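Local atomic coordinates of extracellular solute-binding protein, family 7 (Colwellia psychrerythraea, PDB entry 4PET), a protein that probably serves as the periplasmic solute-binding component of a TRAP transporter, holding pyruvate together with a calcium ion. Residues E211-G214 with P215-D218. Numbering follows the deposited sequence.
With CA (calcium ion), chain E; PYR (pyruvic acid), chain D.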
ATOM      1  N   GLU A 211     -17.616   5.192  16.160  1.00 25.67           N
ATOM      2  CA  GLU A 211     -16.468   5.365  15.297  1.00 25.01           C
ATOM      3  C   GLU A 211     -16.943   5.086  13.887  1.00 20.56           C
ATOM      4  O   GLU A 211     -17.932   4.357  13.667  1.00 22.03           O
ATOM      5  CB  GLU A 211     -15.292   4.494  15.759  1.00 25.22           C
ATOM      6  CG  GLU A 211     -15.443   3.003  15.600  1.00 25.94           C
ATOM      7  CD  GLU A 211     -15.179   2.572  14.158  1.00 22.65           C
ATOM      8  OE1 GLU A 211     -16.041   1.905  13.565  1.00 18.93           O
ATOM      9  OE2 GLU A 211     -14.118   2.933  13.602  1.00 20.09           O
ATOM     10  N   TRP A 212     -16.289   5.708  12.920  1.00 17.64           N
ATOM     11  CA  TRP A 212     -16.581   5.407  11.532  1.00 21.51           C
ATOM     12  C   TRP A 212     -15.269   5.054  10.819  1.00 28.23           C
ATOM     13  O   TRP A 212     -14.931   3.871  10.772  1.00 20.40           O
ATOM     14  CB  TRP A 212     -17.389   6.518  10.858  1.00 17.90           C
ATOM     15  CG  TRP A 212     -17.573   6.305   9.413  1.00 19.42           C
ATOM     16  CD1 TRP A 212     -17.108   7.100   8.403  1.00 20.52           C
ATOM     17  CD2 TRP A 212     -18.222   5.204   8.789  1.00 18.10           C
ATOM     18  NE1 TRP A 212     -17.428   6.559   7.190  1.00 21.37           N
ATOM     19  CE2 TRP A 212     -18.115   5.387   7.395  1.00 18.62           C
ATOM     20  CE3 TRP A 212     -18.897   4.072   9.271  1.00 25.64           C
ATOM     21  CZ2 TRP A 212     -18.670   4.505   6.479  1.00 19.22           C
ATOM     22  CZ3 TRP A 212     -19.435   3.190   8.363  1.00 20.82           C
ATOM     23  CH2 TRP A 212     -19.314   3.401   6.978  1.00 24.37           C
ATOM     24  N   VAL A 213     -14.521   6.049  10.331  1.00 17.21           N
ATOM     25  CA  VAL A 213     -13.242   5.778   9.673  1.00 17.01           C
ATOM     26  C   VAL A 213     -12.096   6.655  10.161  1.00 22.92           C
ATOM     27  O   VAL A 213     -11.081   6.171  10.679  1.00 19.59           O
ATOM     28  CB  VAL A 213     -13.367   5.907   8.141  1.00 22.94           C
ATOM     29  CG1 VAL A 213     -11.981   5.788   7.491  1.00 19.84           C
ATOM     30  CG2 VAL A 213     -14.331   4.826   7.599  1.00 21.98           C
ATOM     31  N   GLY A 214     -12.267   7.957   9.999  1.00 19.51           N
ATOM     32  CA  GLY A 214     -11.181   8.887  10.220  1.00 18.79           C
ATOM     33  C   GLY A 214     -11.418  10.157   9.436  1.00 24.40           C
ATOM     34  O   GLY A 214     -12.513  10.396   8.918  1.00 18.92           O
ATOM     35  N   PRO A 215     -10.378  10.987   9.338  1.00 22.92           N
ATOM     36  CA  PRO A 215     -10.492  12.296   8.691  1.00 22.89           C
ATOM     37  C   PRO A 215     -10.905  12.202   7.235  1.00 21.22           C
ATOM     38  O   PRO A 215     -11.462  13.159   6.684  1.00 22.91           O
ATOM     39  CB  PRO A 215      -9.075  12.868   8.801  1.00 20.92           C
ATOM     40  CG  PRO A 215      -8.445  12.170   9.892  1.00 26.58           C
ATOM     41  CD  PRO A 215      -9.073  10.793   9.983  1.00 23.61           C
ATOM     42  N   SER A 216     -10.635  11.075   6.584  1.00 19.18           N
ATOM     43  CA  SER A 216     -10.983  10.972   5.168  1.00 21.07           C
ATOM     44  C   SER A 216     -12.478  11.158   4.935  1.00 22.05           C
ATOM     45  O   SER A 216     -12.890  11.643   3.878  1.00 25.31           O
ATOM     46  CB  SER A 216     -10.528   9.636   4.563  1.00 24.51           C
ATOM     47  OG  SER A 216     -11.006   8.528   5.317  1.00 24.92           O
ATOM     48  N   LEU A 217     -13.283  10.751   5.915  1.00 18.27           N
ATOM     49  CA  LEU A 217     -14.734  10.642   5.747  1.00 20.59           C
ATOM     50  C   LEU A 217     -15.556  11.187   6.917  1.00 24.11           C
ATOM     51  O   LEU A 217     -16.727  11.489   6.731  1.00 22.33           O
ATOM     52  CB  LEU A 217     -15.144   9.180   5.515  1.00 21.15           C
ATOM     53  CG  LEU A 217     -14.681   8.549   4.206  1.00 19.06           C
ATOM     54  CD1 LEU A 217     -14.870   6.975   4.246  1.00 19.60           C
ATOM     55  CD2 LEU A 217     -15.449   9.170   3.043  1.00 19.01           C
ATOM     56  N   ASP A 218     -14.967  11.307   8.108  1.00 20.39           N
ATOM     57  CA  ASP A 218     -15.760  11.601   9.295  1.00 18.59           C
ATOM     58  C   ASP A 218     -16.303  13.037   9.303  1.00 23.86           C
ATOM     59  O   ASP A 218     -17.370  13.284   9.850  1.00 19.74           O
ATOM     60  CB  ASP A 218     -14.942  11.409  10.562  1.00 22.34           C
ATOM     61  CG  ASP A 218     -14.675   9.957  10.897  1.00 21.70           C
ATOM     62  OD1 ASP A 218     -15.049   9.062  10.106  1.00 21.39           O
ATOM     63  OD2 ASP A 218     -14.068   9.723  11.966  1.00 21.60           O
TER
HETATM   64 CA    CA E 403     -14.609   1.675  11.590  1.00 20.50          CA
HETATM   65  C   PYR D 402     -16.919   0.626   9.517  1.00 21.41           C
HETATM   66  O   PYR D 402     -16.796   0.960  10.774  1.00 18.99           O
HETATM   67  OXT PYR D 402     -18.072   0.139   9.158  1.00 15.36           O
HETATM   68  CA  PYR D 402     -15.883   0.872   8.591  1.00 32.70           C
HETATM   69  O3  PYR D 402     -14.672   1.168   8.992  1.00 24.97           O
HETATM   70  CB  PYR D 402     -16.142   0.862   7.116  1.00 31.98           C
HETATM   71  O   HOH W   1     -14.301   7.584  13.512  1.00 15.91           O
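D218 folds back on V213 and G214 in the loop between strands 209-210 and 229-231, a turn at the calcium and pyruvate site of this TRAP solute-binding protein. Its CB lies 3.1 Å from G214 O. CG sits anti to its own carbonyl carbon (chi1 -73°), which turns the carboxylate back to the amides of the loop. OD1 takes two N-H groups. V213 N meets the syn lone pair of D218 OD1 at 3.1 Å, while G214 N reaches D218 OD1 from above the carboxylate plane at 3.0 Å. OD2 accepts from W157 NE1 and from a water that in turn receives W212 N. An alanine here would probably leave the V213 and G214 amides without their acceptor and the turn less firmly fixed. G214 O also closes the turn, accepting from L217 N and, almost head-on, from D218 N at 2.7 Å. L217 CB touches the W212 indole in plane, at its NE1 edge. Pyruvate and V213 CG2 lie over a face of that ring. The same loop supplies calcium ligands: E211 binds through both carboxylate oxygens, joined by Q153, E236 and pyruvate, and W212 O binds the calcium ion at 2.4 Å.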